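PDB 2B7K: SCO1 protein from Saccharomyces cerevisiae, which probably serves as a mitochondrial copper chaperone and is required for the accumulation of subunits 1 and 2 of cytochrome c oxidase. Local coordinates for residues 23-28 and 33-38; 156-161 and 175-180. One frame throughout, in Å; residues are numbered along the deposited sequence.

In the fold
Both contacts belong to the thioredoxin-like copper-chaperone domain of Sco1 and lie at opposite edges of its mixed sheet, whose strand order is 2-1-5-4-3-6-7. Contact 1 is the hairpin of strands 25-28 and 33-35, the latter forming one outermost strand; contact 2 sets the C-terminal helix 169-180 against the other, strand 157-161. Their centres are about 21 Å apart and their nearest atoms about 8 Å, so they do not touch, and along the chain the first closes before the second opens. Each centre lies about 13 Å from that of the chain. Neither reaches Cys-53, Cys-57 or His-144, the copper ligands inferred from related proteins.

Contact 1. Residues 23-28 and 33-38; sequences PFHLED and EFTEKN
His-25, Leu-26 and Glu-27 pair with Thr-35, Phe-34 and Glu-33 in an antiparallel beta hairpin at one edge of the thioredoxin-like sheet. Its centre is the hydrogen-bonded pair Leu-26 and Phe-34: Leu-26 N reaches Phe-34 O at 2.8 Å, and Phe-34 N returns to Leu-26 O at 3.0 Å.

The tight side is that of the phenylalanines. Glu-36 N sits over the centre of the Phe-24 ring, 3.7 Å above its plane, while Phe-24 CE1 meets the edge of the Phe-34 ring at CD2, 3.9 Å away. Asn-38 CB covers a face of Phe-34, and Leu-82 of strand 80-85 and Leu-110 of strand 108-111 also touch this side chain.

His-25, Glu-33 and Thr-35 occupy the other face, where His-25 and Glu-33 are solvent-exposed. The His-25 ring crosses the Glu-33 side chain at about a right angle, its CE1 3.3 Å from Glu-33 CD, with no hydrogen bond.

Beyond the strands, the Glu-36 side chain bends at chi2 (-67°) and turns back to Pro-23, which brings its carboxylate to the opposing backbone: Phe-24 N donates to Glu-36 OE1 at 3.0 Å, on the anti side and 29° out of the carboxylate plane.

Contact 2. Residues 156-161 and 175-180; sequences QFVDAL and VEHVKS
His-177 reaches from the C-terminal helix to Val-158 and Asp-159 of the edge strand 157-161, and its imidazole carries the whole contact. The CA atoms of Val-158 and His-177 are 7.9 Å apart, a separation that the histidine side chain spans to touch the strand. CB already points toward the strand, and with CG anti to the carbonyl carbon (chi1 -79°) the imidazole continues to Val-158 and Asp-159.

The two strand residues meet this ring differently. Val-158 presents CG2 to one face, 4.3 Å from the ring plane, nearer the periphery than the centre, and its carbonyl O lies 3.7 Å from His-177 CE1. Asp-159 crosses the histidine side chain at about a right angle, although the carboxylate and ring planes are only 29° apart. The approach is made by the methylene: Asp-159 CB lies 3.4 Å from His-177 NE2, obliquely to the ring, whereas Asp-159 OD2 remains 4.0 Å from that nitrogen.

No hydrogen bond crosses the contact, and His-177 NE2 is buried here with no partner in the model. The meeting is therefore one of van der Waals packing, and it is small: 120 Å² summed over both sides. Replacing His-177 by an alanine removes the ring, and Val-158 CG2 and Asp-159 CB would probably be left facing a gap between helix and strand.

Leu-150 of strand 148-151 touches both Val-158 and His-177, and Lys-173, one turn before His-177, touches Asp-159. Val-158 and Asp-159 also share Leu-150 as their backbone partner. This doubled pairing is a classic beta bulge, here in an edge strand touched by the last helix of a thioredoxin-like domain.

Contact 1. Residues 23-28 and 33-38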
loop_
_atom_site.group_PDB
_atom_site.type_symbol
_atom_site.label_atom_id
_atom_site.label_comp_id
_atom_site.label_asym_id
_atom_site.label_seq_id
_atom_site.Cartn_x
_atom_site.Cartn_y
_atom_site.Cartn_z
ATOM N N PRO A 23 -11.573 -9.705 1.798
ATOM C CA PRO A 23 -11.180 -9.940 3.186
ATOM C C PRO A 23 -9.774 -10.495 3.375
ATOM O O PRO A 23 -9.328 -11.368 2.631
ATOM C CB PRO A 23 -12.255 -10.901 3.692
ATOM C CG PRO A 23 -12.662 -11.639 2.450
ATOM C CD PRO A 23 -12.737 -10.532 1.433
ATOM N N PHE A 24 -9.074 -9.952 4.364
ATOM C CA PHE A 24 -7.735 -10.407 4.709
ATOM C C PHE A 24 -7.536 -10.113 6.185
ATOM O O PHE A 24 -8.225 -9.261 6.751
ATOM C CB PHE A 24 -6.653 -9.736 3.837
ATOM C CG PHE A 24 -6.516 -8.252 4.031
ATOM C CD1 PHE A 24 -5.801 -7.735 5.109
ATOM C CD2 PHE A 24 -7.057 -7.368 3.102
ATOM C CE1 PHE A 24 -5.621 -6.360 5.254
ATOM C CE2 PHE A 24 -6.884 -5.989 3.238
ATOM C CZ PHE A 24 -6.164 -5.484 4.315
ATOM N N HIS A 25 -6.602 -10.826 6.801
ATOM C CA HIS A 25 -6.339 -10.690 8.233
ATOM C C HIS A 25 -4.831 -10.713 8.447
ATOM O O HIS A 25 -4.195 -11.745 8.261
ATOM C CB HIS A 25 -6.982 -11.873 8.966
ATOM C CG HIS A 25 -7.046 -11.710 10.451
ATOM N ND1 HIS A 25 -8.110 -11.110 11.088
ATOM C CD2 HIS A 25 -6.178 -12.070 11.426
ATOM C CE1 HIS A 25 -7.895 -11.108 12.393
ATOM N NE2 HIS A 25 -6.730 -11.685 12.623
ATOM N N LEU A 26 -4.259 -9.575 8.838
ATOM C CA LEU A 26 -2.814 -9.485 9.059
ATOM C C LEU A 26 -2.548 -8.781 10.380
ATOM O O LEU A 26 -3.450 -8.620 11.196
ATOM C CB LEU A 26 -2.161 -8.685 7.917
ATOM C CG LEU A 26 -2.369 -9.234 6.498
ATOM C CD1 LEU A 26 -2.045 -8.164 5.463
ATOM C CD2 LEU A 26 -1.492 -10.469 6.296
ATOM N N GLU A 27 -1.297 -8.382 10.593
ATOM C CA GLU A 27 -0.921 -7.638 11.791
ATOM C C GLU A 27 -0.024 -6.502 11.310
ATOM O O GLU A 27 0.680 -6.659 10.314
ATOM C CB GLU A 27 -0.132 -8.522 12.765
ATOM C CG GLU A 27 1.199 -9.019 12.217
ATOM C CD GLU A 27 2.039 -9.755 13.253
ATOM O OE1 GLU A 27 3.011 -10.421 12.848
ATOM O OE2 GLU A 27 1.737 -9.664 14.461
ATOM N N ASP A 28 -0.046 -5.352 11.975
ATOM C CA ASP A 28 0.846 -4.291 11.532
ATOM C C ASP A 28 2.180 -4.515 12.225
ATOM O O ASP A 28 2.305 -5.433 13.042
ATOM C CB ASP A 28 0.277 -2.885 11.810
ATOM C CG ASP A 28 0.109 -2.579 13.284
ATOM O OD1 ASP A 28 0.728 -3.257 14.132
ATOM O OD2 ASP A 28 -0.644 -1.624 13.586
ATOM N N GLU A 33 -3.859 -5.951 15.136
ATOM C CA GLU A 33 -4.602 -6.630 14.086
ATOM C C GLU A 33 -4.955 -5.614 13.001
ATOM O O GLU A 33 -5.258 -4.457 13.298
ATOM C CB GLU A 33 -5.886 -7.235 14.657
ATOM C CG GLU A 33 -6.757 -7.942 13.627
ATOM C CD GLU A 33 -8.120 -8.323 14.179
ATOM O OE1 GLU A 33 -8.172 -8.973 15.243
ATOM O OE2 GLU A 33 -9.142 -7.975 13.548
ATOM N N PHE A 34 -4.900 -6.043 11.745
ATOM C CA PHE A 34 -5.245 -5.174 10.628
ATOM C C PHE A 34 -5.948 -6.045 9.590
ATOM O O PHE A 34 -5.348 -6.972 9.047
ATOM C CB PHE A 34 -3.984 -4.551 10.019
ATOM C CG PHE A 34 -4.263 -3.372 9.127
ATOM C CD1 PHE A 34 -4.050 -2.074 9.583
ATOM C CD2 PHE A 34 -4.775 -3.557 7.848
ATOM C CE1 PHE A 34 -4.348 -0.970 8.776
ATOM C CE2 PHE A 34 -5.078 -2.459 7.030
ATOM C CZ PHE A 34 -4.863 -1.164 7.502
ATOM N N THR A 35 -7.217 -5.757 9.330
ATOM C CA THR A 35 -7.984 -6.532 8.360
ATOM C C THR A 35 -8.538 -5.587 7.309
ATOM O O THR A 35 -8.272 -4.385 7.356
ATOM C CB THR A 35 -9.161 -7.268 9.031
ATOM O OG1 THR A 35 -10.137 -6.315 9.458
ATOM C CG2 THR A 35 -8.673 -8.060 10.238
ATOM N N GLU A 36 -9.314 -6.114 6.368
ATOM C CA GLU A 36 -9.869 -5.262 5.326
ATOM C C GLU A 36 -10.800 -4.218 5.925
ATOM O O GLU A 36 -11.082 -3.200 5.296
ATOM C CB GLU A 36 -10.605 -6.088 4.259
ATOM C CG GLU A 36 -12.006 -6.566 4.619
ATOM C CD GLU A 36 -12.021 -7.585 5.738
ATOM O OE1 GLU A 36 -11.005 -8.288 5.924
ATOM O OE2 GLU A 36 -13.062 -7.694 6.420
ATOM N N LYS A 37 -11.263 -4.467 7.147
ATOM C CA LYS A 37 -12.150 -3.527 7.830
ATOM C C LYS A 37 -11.418 -2.228 8.173
ATOM O O LYS A 37 -12.041 -1.181 8.349
ATOM C CB LYS A 37 -12.703 -4.157 9.111
ATOM C CG LYS A 37 -13.446 -5.462 8.883
ATOM C CD LYS A 37 -14.592 -5.291 7.903
ATOM C CE LYS A 37 -15.681 -4.396 8.470
ATOM N NZ LYS A 37 -16.293 -4.984 9.693
ATOM N N ASN A 38 -10.093 -2.293 8.264
ATOM C CA ASN A 38 -9.300 -1.108 8.581
ATOM C C ASN A 38 -9.117 -0.192 7.371
ATOM O O ASN A 38 -8.501 0.871 7.477
ATOM C CB ASN A 38 -7.928 -1.504 9.141
ATOM C CG ASN A 38 -8.011 -2.087 10.544
ATOM O OD1 ASN A 38 -8.170 -3.295 10.728
ATOM N ND2 ASN A 38 -7.914 -1.218 11.547
#

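Contact 2. Residues 156-161 and 175-180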
loop_
_atom_site.group_PDB
_atom_site.type_symbol
_atom_site.label_atom_id
_atom_site.label_comp_id
_atom_site.label_asym_id
_atom_site.label_seq_id
_atom_site.Cartn_x
_atom_site.Cartn_y
_atom_site.Cartn_z
ATOM N N GLN A 156 -13.086 -0.330 -1.628
ATOM C CA GLN A 156 -13.123 -0.794 -3.009
ATOM C C GLN A 156 -11.917 -0.335 -3.817
ATOM O O GLN A 156 -11.423 0.774 -3.635
ATOM C CB GLN A 156 -14.400 -0.301 -3.692
ATOM C CG GLN A 156 -15.669 -0.725 -2.976
ATOM C CD GLN A 156 -15.731 -2.222 -2.764
ATOM O OE1 GLN A 156 -15.746 -2.995 -3.723
ATOM N NE2 GLN A 156 -15.764 -2.642 -1.501
ATOM N N PHE A 157 -11.457 -1.204 -4.710
ATOM C CA PHE A 157 -10.330 -0.897 -5.577
ATOM C C PHE A 157 -10.785 0.129 -6.601
ATOM O O PHE A 157 -11.796 -0.065 -7.280
ATOM C CB PHE A 157 -9.870 -2.161 -6.302
ATOM C CG PHE A 157 -8.829 -1.913 -7.355
ATOM C CD1 PHE A 157 -7.524 -1.569 -6.999
ATOM C CD2 PHE A 157 -9.147 -2.039 -8.706
ATOM C CE1 PHE A 157 -6.551 -1.357 -7.974
ATOM C CE2 PHE A 157 -8.180 -1.827 -9.690
ATOM C CZ PHE A 157 -6.878 -1.486 -9.321
ATOM N N VAL A 158 -10.050 1.226 -6.717
ATOM C CA VAL A 158 -10.427 2.244 -7.683
ATOM C C VAL A 158 -9.370 2.470 -8.750
ATOM O O VAL A 158 -9.683 2.949 -9.839
ATOM C CB VAL A 158 -10.747 3.586 -6.998
ATOM C CG1 VAL A 158 -12.009 3.452 -6.174
ATOM C CG2 VAL A 158 -9.591 4.018 -6.127
ATOM N N ASP A 159 -8.120 2.122 -8.453
ATOM C CA ASP A 159 -7.061 2.317 -9.436
ATOM C C ASP A 159 -5.710 1.762 -8.999
ATOM O O ASP A 159 -5.419 1.667 -7.810
ATOM C CB ASP A 159 -6.930 3.813 -9.746
ATOM C CG ASP A 159 -6.025 4.091 -10.927
ATOM O OD1 ASP A 159 -6.233 3.473 -11.993
ATOM O OD2 ASP A 159 -5.114 4.936 -10.795
ATOM N N ALA A 160 -4.894 1.385 -9.976
ATOM C CA ALA A 160 -3.562 0.866 -9.709
ATOM C C ALA A 160 -2.576 1.797 -10.392
ATOM O O ALA A 160 -2.770 2.184 -11.544
ATOM C CB ALA A 160 -3.417 -0.541 -10.258
ATOM N N LEU A 161 -1.526 2.176 -9.681
ATOM C CA LEU A 161 -0.537 3.063 -10.269
ATOM C C LEU A 161 0.744 2.283 -10.496
ATOM O O LEU A 161 1.398 1.840 -9.547
ATOM C CB LEU A 161 -0.284 4.273 -9.361
ATOM C CG LEU A 161 -1.517 5.150 -9.106
ATOM C CD1 LEU A 161 -2.285 4.621 -7.909
ATOM C CD2 LEU A 161 -1.084 6.586 -8.848
ATOM N N VAL A 175 -5.197 12.694 -6.626
ATOM C CA VAL A 175 -6.022 13.859 -6.318
ATOM C C VAL A 175 -7.381 13.745 -7.010
ATOM O O VAL A 175 -8.422 13.963 -6.394
ATOM C CB VAL A 175 -5.324 15.162 -6.767
ATOM C CG1 VAL A 175 -6.252 16.362 -6.548
ATOM C CG2 VAL A 175 -4.026 15.345 -5.981
ATOM N N GLU A 176 -7.358 13.390 -8.289
ATOM C CA GLU A 176 -8.576 13.233 -9.083
ATOM C C GLU A 176 -9.575 12.296 -8.396
ATOM O O GLU A 176 -10.763 12.609 -8.279
ATOM C CB GLU A 176 -8.206 12.690 -10.469
ATOM C CG GLU A 176 -9.366 12.561 -11.442
ATOM C CD GLU A 176 -8.922 12.073 -12.813
ATOM O OE1 GLU A 176 -9.783 11.945 -13.709
ATOM O OE2 GLU A 176 -7.712 11.819 -12.998
ATOM N N HIS A 177 -9.086 11.151 -7.934
ATOM C CA HIS A 177 -9.925 10.166 -7.255
ATOM C C HIS A 177 -10.466 10.645 -5.914
ATOM O O HIS A 177 -11.638 10.449 -5.601
ATOM C CB HIS A 177 -9.140 8.872 -7.033
ATOM C CG HIS A 177 -9.050 8.002 -8.246
ATOM N ND1 HIS A 177 -10.142 7.346 -8.772
ATOM C CD2 HIS A 177 -8.004 7.690 -9.046
ATOM C CE1 HIS A 177 -9.772 6.667 -9.842
ATOM N NE2 HIS A 177 -8.480 6.859 -10.031
ATOM N N VAL A 178 -9.601 11.256 -5.112
ATOM C CA VAL A 178 -10.001 11.730 -3.797
ATOM C C VAL A 178 -11.019 12.861 -3.854
ATOM O O VAL A 178 -12.036 12.825 -3.153
ATOM C CB VAL A 178 -8.770 12.203 -2.988
ATOM C CG1 VAL A 178 -9.200 12.763 -1.643
ATOM C CG2 VAL A 178 -7.816 11.041 -2.792
ATOM N N LYS A 179 -10.748 13.856 -4.691
ATOM C CA LYS A 179 -11.642 15.003 -4.801
ATOM C C LYS A 179 -12.974 14.721 -5.482
ATOM O O LYS A 179 -13.950 15.434 -5.245
ATOM C CB LYS A 179 -10.935 16.162 -5.513
ATOM C CG LYS A 179 -9.717 16.687 -4.768
ATOM C CD LYS A 179 -9.463 18.173 -5.027
ATOM C CE LYS A 179 -9.210 18.489 -6.496
ATOM N NZ LYS A 179 -10.428 18.340 -7.346
ATOM N N SER A 180 -13.032 13.691 -6.318
ATOM C CA SER A 180 -14.281 13.375 -7.004
ATOM C C SER A 180 -15.075 12.292 -6.280
ATOM O O SER A 180 -16.193 11.961 -6.675
ATOM C CB SER A 180 -14.001 12.930 -8.442
ATOM O OG SER A 180 -13.370 11.664 -8.475
#